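Local coordinates for vacuolar aminopeptidase 1 (Saccharomyces cerevisiae, PDB 5JGF), which removes N-terminal amino acids, preferably neutral or hydrophobic ones, from peptides and proteins in the vacuole as a zinc-dependent, dodecameric M18 aminopeptidase, at residues D[85-90]-D[289-294]; D[341-346]-D[454-459]; D[365-370]-D[397-402]; D[378-383]-D[427-432]. One frame throughout, in Å; residues are numbered along the deposited sequence.

Interaction 1: residues D[85-90]-D[289-294]; sequences VGVIGS and FSTVTL
Gly86 to Ser90 and Phe289 to Leu294 run side by side as parallel strands, 10° apart in direction with their axes 4.8 Å from each other, and five backbone hydrogen bonds join them. The bonds slant alternately in the usual parallel manner: Gly86 N gives to Phe289 O at 2.9 Å, Gly86 O receives Thr291 N, and the alternation carries on through Ile88 to Ser90 N, which reaches Thr293 O at 3.1 Å. CA-H groups add contacts to the same carbonyls, as where Val292 CA lies 3.2 Å from Ile88 O. The two strands belong to the central mixed sheet of the zinc exopeptidase fold, and strand 86-91 ends at the zinc ligand His91. On the face with Val87, the methyls Val87 CG2 and Thr291 CG2 are 3.5 Å apart, their side chains pointing the same way. Thr291 OG1 stands anti to its own nitrogen (chi1 174°), which leaves CG2 to meet the valine while the hydroxyl bonds to Ala72 O on the adjoining strand 69-76. At the start of the pair Val85 CG2 comes within 4.0 Å of Phe289 CD1, and Val85 CG1 sits over one face of that ring. Ile88 and Val292 occupy the other face, covered by helices 261-278 and 448-468; there Ile88 CB approaches Val292 CG2 to 4.2 Å.

Interaction 2: residues D[341-346]-D[454-459]; sequences LSADVN and KFFNGF. With ZN (zinc ion), chain K.
A single methyl group, Leu341 CD1, meets three phenylalanine rings of one helix. It lies over a face of Phe459 in a CH-pi contact, 3.6 Å from the ring centroid and 16° off the normal. Toward Phe456 it comes in at the ring edge, 4.3 Å from CD2, and it lies 4.1 Å from CE2 of Phe455. The leucine and Phe459 reach for each other from opposite directions; with CG of Phe459 anti to its nitrogen (chi1 167°), the ring extends to meet both CD1 and CG of Leu341. Two residues on, Ala343 CB continues the apolar surface against Phe456 CZ at 3.8 Å. The following residue belongs to the active site: Asp344 grips a zinc ion unequally, OD1 at 2.1 Å and OD2 at 2.6 Å, and His91 and Asp262 complete its protein ligands. Of the two waters on this metal, one donates a hydrogen bond to Val345 O. Strand 339-347 lies between strands 86-91 and 426-434; over one face of this sheet the 454-459 part of helix 448-468 runs nearly antiparallel to residues 341-343, with Phe456 and Phe459 touching Ile88 and Phe455 touching Leu430.

Interaction 3: residues D[365-370]-D[397-402]; sequences PNVGIT and GDKVQY
Strand 369-372, helix 383-396 and strand 400-403 form a beta-alpha-beta unit at one margin of the central sheet, and this contact is where its two parallel strands first come together. Direct pairing sets in at the bond from Gln401 N to Ile369 O, 2.9 Å long with the donor in the carbonyl plane. Ahead of it the backbones do not hydrogen-bond directly, and water bridges the gap twice. One water donates to Val367 O and accepts from Lys399 N; the other accepts from Ile369 N, at 2.8 Å, and donates to Lys399 O. Gly368 passes close to the second chain here, its CA 3.6 Å from Lys399 O. Around this wet junction the side chains pack through their carbon parts: Val367 CG1 lies 3.8 Å from Lys399 CB, the two crossing at about a right angle. Gln401 covers more. Beyond CG its chain stays extended (chi2 -168°), which carries the amide obliquely past Val367, whose CB is 3.7 Å from CD, to the carbonyl of Gly368. Its OE1 receives Val364 N, so with NE2 also bonded both polar atoms of the amide are held, which probably fixes its rotation. Next along the strand, Tyr402 turns toward helix 383-396, bonding to Glu390, and packs on Gln235 of a neighbouring subunit. Gln401 NE2 reaches Gly368 O at 3.1 Å, the glycine oxygen lying nearly in the amide plane while the donor is tilted 32° from the carbonyl plane.

Interaction 4: residues D[378-383]-D[427-432]; sequences HMATDV and TIDLGI
Thr427 opens the contact by setting its CB 3.9 Å from Ala380 CB, while its backbone meets the loop through two waters. One water accepts from Thr427 N and lies 3.0 Å from Ala380 O, to which it can donate; the other donates to Thr427 O and accepts from Asp382 N at 2.9 Å. The carbonyl oxygens Thr427 O and Ala380 O approach to 3.2 Å without bonding. Ile428 points its side chain away from the loop, toward helix 383-396, although CG2 still lies 4.1 Å from Thr381 OG1. Segment 378-383 is the last part of the connection from strand 369-372 and enters helix 383-396; Asp382 is the N-cap of that helix, its OD1 taking Gly385 N and its OD2 forming a salt bridge with Arg426. Asp429, next along the strand, carries the direct polar bonds. Its N donates to Thr381 OG1 at 2.9 Å, a bent bond of 141°; that hydroxyl is also bonded to Ser372 O. Its carboxylate oxygen OD2 receives Ala380 N at 2.8 Å in an almost straight bond, met on the anti side and 15° out of the carboxylate plane. OD1 bonds Thr414 OG1 and Ser342 OG, so this buried carboxylate is gripped through both oxygens, which would probably stabilise its charge. Met379, bent at chi2 (-63°), crosses the aspartate at about a right angle, bringing SD within 3.7 Å of Asp429 CB.

Overall arrangement
All four contacts reach the same central sheet, but their chemistry changes across it. Interactions 1 and 2 are wholly buried: the first is regular parallel pairing, the second purely apolar packing of a strand on a helix, and they join where Leu341 pairs with Val87 and Gly89. Interactions 3 and 4 are only partly buried, and each uses two bridging waters where direct bonds give out. Strand 426-434 ties interaction 4 to its neighbours: Gly431 O takes Thr370 N of interaction 3, and Ile428 and Asp429 bond to Ser342 of interaction 2. A salt bridge between Lys454 and Asp398 also links interactions 2 and 3. Interactions 3 and 4 additionally touch neighbouring subunits, unlike 1 and 2.

Interaction 1: residues D[85-90]-D[289-294]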
loop_
_atom_site.group_PDB
_atom_site.type_symbol
_atom_site.label_atom_id
_atom_site.label_comp_id
_atom_site.label_asym_id
_atom_site.label_seq_id
_atom_site.Cartn_x
_atom_site.Cartn_y
_atom_site.Cartn_z
ATOM N N VAL D 85 24.881 -43.887 -33.966
ATOM C CA VAL D 85 23.846 -44.564 -33.199
ATOM C C VAL D 85 22.515 -43.831 -33.361
ATOM O O VAL D 85 22.474 -42.599 -33.343
ATOM C CB VAL D 85 24.211 -44.605 -31.693
ATOM C CG1 VAL D 85 23.184 -45.418 -30.926
ATOM C CG2 VAL D 85 25.606 -45.191 -31.511
ATOM N N GLY D 86 21.439 -44.596 -33.545
ATOM C CA GLY D 86 20.109 -44.021 -33.678
ATOM C C GLY D 86 19.493 -44.145 -32.301
ATOM O O GLY D 86 19.197 -45.252 -31.850
ATOM N N VAL D 87 19.285 -43.010 -31.637
ATOM C CA VAL D 87 18.776 -43.011 -30.268
ATOM C C VAL D 87 17.457 -42.301 -29.993
ATOM O O VAL D 87 17.164 -41.260 -30.580
ATOM C CB VAL D 87 19.798 -42.334 -29.314
ATOM C CG1 VAL D 87 19.301 -42.411 -27.876
ATOM C CG2 VAL D 87 21.174 -42.969 -29.459
ATOM N N ILE D 88 16.669 -42.875 -29.090
ATOM C CA ILE D 88 15.449 -42.222 -28.631
ATOM C C ILE D 88 15.577 -42.232 -27.115
ATOM O O ILE D 88 15.689 -43.294 -26.496
ATOM C CB ILE D 88 14.141 -42.954 -29.004
ATOM C CG1 ILE D 88 13.933 -42.949 -30.518
ATOM C CG2 ILE D 88 12.956 -42.224 -28.347
ATOM C CD1 ILE D 88 12.604 -43.553 -30.950
ATOM N N GLY D 89 15.595 -41.046 -26.516
ATOM C CA GLY D 89 15.704 -40.959 -25.072
ATOM C C GLY D 89 14.447 -40.355 -24.478
ATOM O O GLY D 89 13.988 -39.314 -24.938
ATOM N N SER D 90 13.887 -41.009 -23.464
ATOM C CA SER D 90 12.672 -40.527 -22.811
ATOM C C SER D 90 12.778 -40.770 -21.312
ATOM O O SER D 90 13.694 -41.457 -20.854
ATOM C CB SER D 90 11.446 -41.268 -23.354
ATOM O OG SER D 90 11.293 -41.056 -24.746
ATOM N N PHE D 289 23.200 -49.464 -35.111
ATOM C CA PHE D 289 23.250 -49.537 -33.653
ATOM C C PHE D 289 22.069 -48.646 -33.262
ATOM O O PHE D 289 22.110 -47.432 -33.470
ATOM C CB PHE D 289 24.572 -48.955 -33.131
ATOM C CG PHE D 289 24.843 -49.226 -31.664
ATOM C CD1 PHE D 289 26.137 -49.123 -31.161
ATOM C CD2 PHE D 289 23.812 -49.559 -30.786
ATOM C CE1 PHE D 289 26.408 -49.347 -29.810
ATOM C CE2 PHE D 289 24.071 -49.785 -29.430
ATOM C CZ PHE D 289 25.370 -49.679 -28.942
ATOM N N SER D 290 21.016 -49.258 -32.728
ATOM C CA SER D 290 19.804 -48.534 -32.343
ATOM C C SER D 290 19.499 -48.713 -30.865
ATOM O O SER D 290 19.795 -49.756 -30.286
ATOM C CB SER D 290 18.610 -49.046 -33.158
ATOM O OG SER D 290 18.864 -48.975 -34.549
ATOM N N THR D 291 18.899 -47.700 -30.249
ATOM C CA THR D 291 18.570 -47.808 -28.839
ATOM C C THR D 291 17.476 -46.870 -28.367
ATOM O O THR D 291 17.288 -45.783 -28.908
ATOM C CB THR D 291 19.802 -47.538 -27.937
ATOM O OG1 THR D 291 19.393 -47.524 -26.561
ATOM C CG2 THR D 291 20.427 -46.188 -28.261
ATOM N N VAL D 292 16.742 -47.333 -27.365
ATOM C CA VAL D 292 15.732 -46.529 -26.706
ATOM C C VAL D 292 16.216 -46.597 -25.267
ATOM O O VAL D 292 16.330 -47.682 -24.693
ATOM C CB VAL D 292 14.318 -47.128 -26.774
ATOM C CG1 VAL D 292 13.400 -46.375 -25.799
ATOM C CG2 VAL D 292 13.765 -47.011 -28.182
ATOM N N THR D 293 16.550 -45.449 -24.696
ATOM C CA THR D 293 17.008 -45.412 -23.323
ATOM C C THR D 293 15.990 -44.607 -22.527
ATOM O O THR D 293 15.618 -43.500 -22.919
ATOM C CB THR D 293 18.415 -44.800 -23.231
ATOM O OG1 THR D 293 19.334 -45.636 -23.957
ATOM C CG2 THR D 293 18.874 -44.711 -21.782
ATOM N N LEU D 294 15.532 -45.203 -21.428
ATOM C CA LEU D 294 14.521 -44.621 -20.552
ATOM C C LEU D 294 15.157 -44.172 -19.242
ATOM O O LEU D 294 15.773 -44.972 -18.533
ATOM C CB LEU D 294 13.435 -45.662 -20.278
ATOM C CG LEU D 294 12.847 -46.303 -21.540
ATOM C CD1 LEU D 294 11.826 -47.360 -21.146
ATOM C CD2 LEU D 294 12.209 -45.233 -22.420
#

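Interaction 2: residues D[341-346]-D[454-459]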
loop_
_atom_site.group_PDB
_atom_site.type_symbol
_atom_site.label_atom_id
_atom_site.label_comp_id
_atom_site.label_asym_id
_atom_site.label_seq_id
_atom_site.Cartn_x
_atom_site.Cartn_y
_atom_site.Cartn_z
ATOM N N LEU D 341 16.944 -38.588 -30.558
ATOM C CA LEU D 341 15.628 -37.979 -30.494
ATOM C C LEU D 341 15.313 -37.935 -29.010
ATOM O O LEU D 341 15.183 -38.976 -28.369
ATOM C CB LEU D 341 14.555 -38.818 -31.206
ATOM C CG LEU D 341 14.621 -39.038 -32.721
ATOM C CD1 LEU D 341 13.297 -39.634 -33.196
ATOM C CD2 LEU D 341 14.887 -37.720 -33.436
ATOM N N SER D 342 15.242 -36.731 -28.455
ATOM C CA SER D 342 14.893 -36.566 -27.051
ATOM C C SER D 342 13.373 -36.484 -27.093
ATOM O O SER D 342 12.813 -35.444 -27.432
ATOM C CB SER D 342 15.477 -35.262 -26.504
ATOM O OG SER D 342 15.004 -35.016 -25.194
ATOM N N ALA D 343 12.711 -37.593 -26.773
ATOM C CA ALA D 343 11.258 -37.655 -26.830
ATOM C C ALA D 343 10.588 -37.394 -25.493
ATOM O O ALA D 343 10.584 -38.249 -24.610
ATOM C CB ALA D 343 10.819 -39.016 -27.379
ATOM N N ASP D 344 10.026 -36.197 -25.356
ATOM C CA ASP D 344 9.329 -35.808 -24.140
ATOM C C ASP D 344 8.068 -35.078 -24.589
ATOM O O ASP D 344 8.104 -34.265 -25.513
ATOM C CB ASP D 344 10.202 -34.882 -23.285
ATOM C CG ASP D 344 9.723 -34.791 -21.845
ATOM O OD1 ASP D 344 8.640 -35.328 -21.548
ATOM O OD2 ASP D 344 10.432 -34.184 -21.012
ATOM N N VAL D 345 6.948 -35.386 -23.952
ATOM C CA VAL D 345 5.685 -34.761 -24.307
ATOM C C VAL D 345 5.772 -33.241 -24.279
ATOM O O VAL D 345 6.496 -32.666 -23.467
ATOM C CB VAL D 345 4.560 -35.209 -23.349
ATOM C CG1 VAL D 345 4.287 -36.696 -23.529
ATOM C CG2 VAL D 345 4.956 -34.913 -21.901
ATOM N N ASN D 346 5.062 -32.596 -25.198
ATOM C CA ASN D 346 5.023 -31.145 -25.225
ATOM C C ASN D 346 3.560 -30.727 -25.089
ATOM O O ASN D 346 2.693 -31.567 -24.837
ATOM C CB ASN D 346 5.672 -30.565 -26.492
ATOM C CG ASN D 346 5.500 -31.450 -27.700
ATOM O OD1 ASN D 346 4.426 -31.986 -27.940
ATOM N ND2 ASN D 346 6.567 -31.591 -28.485
ATOM N N LYS D 454 4.155 -44.973 -34.967
ATOM C CA LYS D 454 4.404 -44.944 -36.402
ATOM C C LYS D 454 5.602 -44.063 -36.735
ATOM O O LYS D 454 6.470 -44.451 -37.516
ATOM C CB LYS D 454 3.156 -44.445 -37.140
ATOM C CG LYS D 454 3.279 -44.455 -38.657
ATOM C CD LYS D 454 1.932 -44.162 -39.312
ATOM C CE LYS D 454 1.991 -42.943 -40.220
ATOM N NZ LYS D 454 2.960 -43.103 -41.339
ATOM N N PHE D 455 5.663 -42.882 -36.132
ATOM C CA PHE D 455 6.777 -41.990 -36.396
ATOM C C PHE D 455 8.109 -42.567 -35.920
ATOM O O PHE D 455 9.090 -42.567 -36.662
ATOM C CB PHE D 455 6.559 -40.635 -35.725
ATOM C CG PHE D 455 7.733 -39.720 -35.855
ATOM C CD1 PHE D 455 8.010 -39.093 -37.064
ATOM C CD2 PHE D 455 8.601 -39.534 -34.787
ATOM C CE1 PHE D 455 9.138 -38.297 -37.208
ATOM C CE2 PHE D 455 9.733 -38.740 -34.921
ATOM C CZ PHE D 455 10.004 -38.120 -36.134
ATOM N N PHE D 456 8.145 -43.052 -34.681
ATOM C CA PHE D 456 9.370 -43.612 -34.114
ATOM C C PHE D 456 9.838 -44.849 -34.872
ATOM O O PHE D 456 11.040 -45.101 -34.981
ATOM C CB PHE D 456 9.157 -43.958 -32.637
ATOM C CG PHE D 456 8.979 -42.754 -31.750
ATOM C CD1 PHE D 456 8.055 -42.771 -30.711
ATOM C CD2 PHE D 456 9.743 -41.608 -31.950
ATOM C CE1 PHE D 456 7.889 -41.662 -29.883
ATOM C CE2 PHE D 456 9.585 -40.491 -31.126
ATOM C CZ PHE D 456 8.657 -40.519 -30.094
ATOM N N ASN D 457 8.886 -45.620 -35.386
ATOM C CA ASN D 457 9.210 -46.822 -36.149
ATOM C C ASN D 457 9.906 -46.353 -37.423
ATOM O O ASN D 457 10.934 -46.905 -37.827
ATOM C CB ASN D 457 7.934 -47.593 -36.501
ATOM C CG ASN D 457 8.221 -48.943 -37.146
ATOM O OD1 ASN D 457 7.489 -49.387 -38.025
ATOM N ND2 ASN D 457 9.280 -49.604 -36.697
ATOM N N GLY D 458 9.344 -45.316 -38.038
ATOM C CA GLY D 458 9.922 -44.761 -39.250
ATOM C C GLY D 458 11.318 -44.220 -39.000
ATOM O O GLY D 458 12.183 -44.269 -39.880
ATOM N N PHE D 459 11.543 -43.694 -37.798
ATOM C CA PHE D 459 12.851 -43.160 -37.436
ATOM C C PHE D 459 13.913 -44.258 -37.451
ATOM O O PHE D 459 14.967 -44.104 -38.067
ATOM C CB PHE D 459 12.810 -42.530 -36.040
ATOM C CG PHE D 459 14.174 -42.241 -35.469
ATOM C CD1 PHE D 459 14.941 -41.188 -35.957
ATOM C CD2 PHE D 459 14.700 -43.038 -34.455
ATOM C CE1 PHE D 459 16.214 -40.931 -35.440
ATOM C CE2 PHE D 459 15.970 -42.792 -33.934
ATOM C CZ PHE D 459 16.728 -41.736 -34.426
HETATM ZN ZN ZN K . 8.494 -34.819 -19.473
HETATM O O HOH W 1 7.399 -32.981 -20.598
HETATM O O HOH W 2 8.955 -33.562 -17.927
#

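Interaction 3: residues D[365-370]-D[397-402]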
loop_
_atom_site.group_PDB
_atom_site.type_symbol
_atom_site.label_atom_id
_atom_site.label_comp_id
_atom_site.label_asym_id
_atom_site.label_seq_id
_atom_site.Cartn_x
_atom_site.Cartn_y
_atom_site.Cartn_z
ATOM N N PRO D 365 -4.566 -32.243 -31.565
ATOM C CA PRO D 365 -4.688 -33.698 -31.436
ATOM C C PRO D 365 -4.799 -34.513 -32.723
ATOM O O PRO D 365 -5.275 -34.029 -33.748
ATOM C CB PRO D 365 -5.945 -33.869 -30.578
ATOM C CG PRO D 365 -6.117 -32.526 -29.893
ATOM C CD PRO D 365 -5.728 -31.564 -30.967
ATOM N N ASN D 366 -4.346 -35.760 -32.634
ATOM C CA ASN D 366 -4.436 -36.737 -33.715
ATOM C C ASN D 366 -3.854 -36.391 -35.080
ATOM O O ASN D 366 -4.388 -36.806 -36.113
ATOM C CB ASN D 366 -5.904 -37.145 -33.864
ATOM C CG ASN D 366 -6.515 -37.562 -32.539
ATOM O OD1 ASN D 366 -5.948 -38.381 -31.818
ATOM N ND2 ASN D 366 -7.670 -36.997 -32.210
ATOM N N VAL D 367 -2.751 -35.658 -35.089
ATOM C CA VAL D 367 -2.106 -35.285 -36.341
ATOM C C VAL D 367 -0.745 -35.958 -36.477
ATOM O O VAL D 367 -0.469 -36.621 -37.476
ATOM C CB VAL D 367 -1.931 -33.758 -36.439
ATOM C CG1 VAL D 367 -1.055 -33.400 -37.633
ATOM C CG2 VAL D 367 -3.300 -33.099 -36.572
ATOM N N GLY D 368 0.103 -35.791 -35.468
ATOM C CA GLY D 368 1.421 -36.397 -35.522
ATOM C C GLY D 368 2.369 -35.867 -34.466
ATOM O O GLY D 368 1.981 -35.078 -33.604
ATOM N N ILE D 369 3.621 -36.301 -34.547
ATOM C CA ILE D 369 4.652 -35.896 -33.602
ATOM C C ILE D 369 4.822 -34.378 -33.611
ATOM O O ILE D 369 4.585 -33.723 -34.626
ATOM C CB ILE D 369 6.005 -36.579 -33.951
ATOM C CG1 ILE D 369 6.890 -36.672 -32.706
ATOM C CG2 ILE D 369 6.712 -35.813 -35.072
ATOM C CD1 ILE D 369 6.413 -37.705 -31.692
ATOM N N THR D 370 5.234 -33.822 -32.476
ATOM C CA THR D 370 5.436 -32.386 -32.369
ATOM C C THR D 370 6.891 -32.061 -32.079
ATOM O O THR D 370 7.480 -32.574 -31.132
ATOM C CB THR D 370 4.552 -31.775 -31.258
ATOM O OG1 THR D 370 3.176 -31.965 -31.599
ATOM C CG2 THR D 370 4.828 -30.273 -31.111
ATOM N N GLY D 397 5.490 -40.654 -44.574
ATOM C CA GLY D 397 4.084 -40.301 -44.602
ATOM C C GLY D 397 3.588 -39.854 -43.239
ATOM O O GLY D 397 2.429 -40.078 -42.885
ATOM N N ASP D 398 4.471 -39.236 -42.461
ATOM C CA ASP D 398 4.098 -38.740 -41.141
ATOM C C ASP D 398 3.943 -37.233 -41.212
ATOM O O ASP D 398 4.517 -36.578 -42.081
ATOM C CB ASP D 398 5.175 -39.054 -40.099
ATOM C CG ASP D 398 5.320 -40.530 -39.833
ATOM O OD1 ASP D 398 4.302 -41.182 -39.522
ATOM O OD2 ASP D 398 6.460 -41.032 -39.924
ATOM N N LYS D 399 3.164 -36.687 -40.286
ATOM C CA LYS D 399 2.961 -35.250 -40.220
ATOM C C LYS D 399 3.757 -34.737 -39.019
ATOM O O LYS D 399 3.866 -35.422 -38.001
ATOM C CB LYS D 399 1.471 -34.938 -40.057
ATOM C CG LYS D 399 0.606 -35.350 -41.255
ATOM C CD LYS D 399 0.947 -34.523 -42.493
ATOM C CE LYS D 399 -0.169 -34.544 -43.546
ATOM N NZ LYS D 399 -0.119 -35.718 -44.464
ATOM N N VAL D 400 4.321 -33.541 -39.148
ATOM C CA VAL D 400 5.118 -32.941 -38.081
ATOM C C VAL D 400 4.512 -31.610 -37.642
ATOM O O VAL D 400 4.187 -30.766 -38.476
ATOM C CB VAL D 400 6.571 -32.694 -38.553
ATOM C CG1 VAL D 400 7.375 -31.988 -37.465
ATOM C CG2 VAL D 400 7.225 -34.013 -38.910
ATOM N N GLN D 401 4.356 -31.430 -36.334
ATOM C CA GLN D 401 3.800 -30.189 -35.803
ATOM C C GLN D 401 4.893 -29.433 -35.067
ATOM O O GLN D 401 5.978 -29.966 -34.841
ATOM C CB GLN D 401 2.648 -30.486 -34.845
ATOM C CG GLN D 401 1.617 -31.450 -35.399
ATOM C CD GLN D 401 0.365 -31.483 -34.554
ATOM O OE1 GLN D 401 -0.482 -30.595 -34.650
ATOM N NE2 GLN D 401 0.248 -32.501 -33.710
ATOM N N TYR D 402 4.601 -28.195 -34.688
ATOM C CA TYR D 402 5.571 -27.359 -33.988
ATOM C C TYR D 402 5.079 -26.846 -32.646
ATOM O O TYR D 402 3.888 -26.588 -32.466
ATOM C CB TYR D 402 5.888 -26.096 -34.790
ATOM C CG TYR D 402 6.736 -26.220 -36.030
ATOM C CD1 TYR D 402 7.378 -27.410 -36.370
ATOM C CD2 TYR D 402 6.927 -25.110 -36.849
ATOM C CE1 TYR D 402 8.196 -27.483 -37.506
ATOM C CE2 TYR D 402 7.732 -25.167 -37.970
ATOM C CZ TYR D 402 8.365 -26.352 -38.296
ATOM O OH TYR D 402 9.171 -26.379 -39.411
HETATM O O HOH W 3 1.322 -38.373 -38.637
HETATM O O HOH W 4 4.312 -37.936 -36.703
#

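Interaction 4: residues D[378-383]-D[427-432]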
loop_
_atom_site.group_PDB
_atom_site.type_symbol
_atom_site.label_atom_id
_atom_site.label_comp_id
_atom_site.label_asym_id
_atom_site.label_seq_id
_atom_site.Cartn_x
_atom_site.Cartn_y
_atom_site.Cartn_z
ATOM N N HIS D 378 16.445 -24.198 -24.119
ATOM C CA HIS D 378 15.573 -25.118 -23.391
ATOM C C HIS D 378 15.422 -26.438 -24.142
ATOM O O HIS D 378 15.152 -27.477 -23.537
ATOM C CB HIS D 378 14.195 -24.495 -23.154
ATOM C CG HIS D 378 14.237 -23.265 -22.307
ATOM N ND1 HIS D 378 14.475 -22.011 -22.828
ATOM C CD2 HIS D 378 14.127 -23.100 -20.967
ATOM C CE1 HIS D 378 14.512 -21.128 -21.847
ATOM N NE2 HIS D 378 14.304 -21.762 -20.707
ATOM N N MET D 379 15.589 -26.382 -25.461
ATOM C CA MET D 379 15.501 -27.564 -26.322
ATOM C C MET D 379 16.803 -27.620 -27.124
ATOM O O MET D 379 17.404 -26.586 -27.394
ATOM C CB MET D 379 14.318 -27.446 -27.285
ATOM C CG MET D 379 12.954 -27.300 -26.611
ATOM S SD MET D 379 12.503 -28.739 -25.623
ATOM C CE MET D 379 11.556 -27.965 -24.308
ATOM N N ALA D 380 17.234 -28.819 -27.501
ATOM C CA ALA D 380 18.478 -28.982 -28.261
ATOM C C ALA D 380 18.258 -28.927 -29.775
ATOM O O ALA D 380 19.218 -28.883 -30.551
ATOM C CB ALA D 380 19.140 -30.301 -27.885
ATOM N N THR D 381 16.992 -28.927 -30.181
ATOM C CA THR D 381 16.607 -28.891 -31.592
ATOM C C THR D 381 17.310 -27.778 -32.374
ATOM O O THR D 381 17.334 -26.621 -31.940
ATOM C CB THR D 381 15.079 -28.705 -31.725
ATOM O OG1 THR D 381 14.410 -29.731 -30.981
ATOM C CG2 THR D 381 14.648 -28.787 -33.187
ATOM N N ASP D 382 17.888 -28.132 -33.521
ATOM C CA ASP D 382 18.573 -27.153 -34.364
ATOM C C ASP D 382 18.033 -27.212 -35.795
ATOM O O ASP D 382 17.174 -28.042 -36.106
ATOM C CB ASP D 382 20.096 -27.372 -34.351
ATOM C CG ASP D 382 20.508 -28.732 -34.899
ATOM O OD1 ASP D 382 19.666 -29.427 -35.502
ATOM O OD2 ASP D 382 21.692 -29.098 -34.731
ATOM N N VAL D 383 18.541 -26.340 -36.663
ATOM C CA VAL D 383 18.061 -26.272 -38.041
ATOM C C VAL D 383 18.249 -27.560 -38.837
ATOM O O VAL D 383 17.362 -27.955 -39.592
ATOM C CB VAL D 383 18.706 -25.075 -38.798
ATOM C CG1 VAL D 383 20.189 -25.322 -39.030
ATOM C CG2 VAL D 383 17.969 -24.832 -40.107
ATOM N N THR D 427 21.028 -33.549 -31.408
ATOM C CA THR D 427 19.864 -34.019 -30.671
ATOM C C THR D 427 18.629 -33.207 -31.040
ATOM O O THR D 427 18.696 -31.985 -31.174
ATOM C CB THR D 427 20.133 -33.903 -29.158
ATOM O OG1 THR D 427 21.273 -34.707 -28.824
ATOM C CG2 THR D 427 18.924 -34.351 -28.346
ATOM N N ILE D 428 17.507 -33.899 -31.200
ATOM C CA ILE D 428 16.254 -33.260 -31.573
ATOM C C ILE D 428 15.192 -33.485 -30.507
ATOM O O ILE D 428 14.843 -34.627 -30.199
ATOM C CB ILE D 428 15.744 -33.832 -32.913
ATOM C CG1 ILE D 428 16.855 -33.721 -33.961
ATOM C CG2 ILE D 428 14.491 -33.086 -33.370
ATOM C CD1 ILE D 428 16.789 -34.771 -35.042
ATOM N N ASP D 429 14.688 -32.397 -29.934
ATOM C CA ASP D 429 13.645 -32.500 -28.925
ATOM C C ASP D 429 12.291 -32.483 -29.617
ATOM O O ASP D 429 11.992 -31.585 -30.401
ATOM C CB ASP D 429 13.743 -31.341 -27.926
ATOM C CG ASP D 429 14.686 -31.644 -26.773
ATOM O OD1 ASP D 429 14.319 -32.456 -25.896
ATOM O OD2 ASP D 429 15.795 -31.074 -26.748
ATOM N N LEU D 430 11.484 -33.499 -29.333
ATOM C CA LEU D 430 10.155 -33.616 -29.913
ATOM C C LEU D 430 9.354 -34.552 -29.029
ATOM O O LEU D 430 9.866 -35.071 -28.042
ATOM C CB LEU D 430 10.240 -34.177 -31.339
ATOM C CG LEU D 430 11.115 -35.414 -31.593
ATOM C CD1 LEU D 430 10.559 -36.627 -30.869
ATOM C CD2 LEU D 430 11.176 -35.679 -33.102
ATOM N N GLY D 431 8.096 -34.773 -29.378
ATOM C CA GLY D 431 7.295 -35.664 -28.569
ATOM C C GLY D 431 5.840 -35.630 -28.954
ATOM O O GLY D 431 5.449 -34.921 -29.879
ATOM N N ILE D 432 5.046 -36.425 -28.253
ATOM C CA ILE D 432 3.616 -36.483 -28.488
ATOM C C ILE D 432 3.044 -35.404 -27.577
ATOM O O ILE D 432 3.321 -35.393 -26.378
ATOM C CB ILE D 432 3.054 -37.866 -28.094
ATOM C CG1 ILE D 432 3.732 -38.953 -28.939
ATOM C CG2 ILE D 432 1.539 -37.894 -28.287
ATOM C CD1 ILE D 432 3.383 -40.380 -28.528
HETATM O O HOH W 5 21.531 -30.716 -31.004
HETATM O O HOH W 6 18.396 -30.940 -33.733
#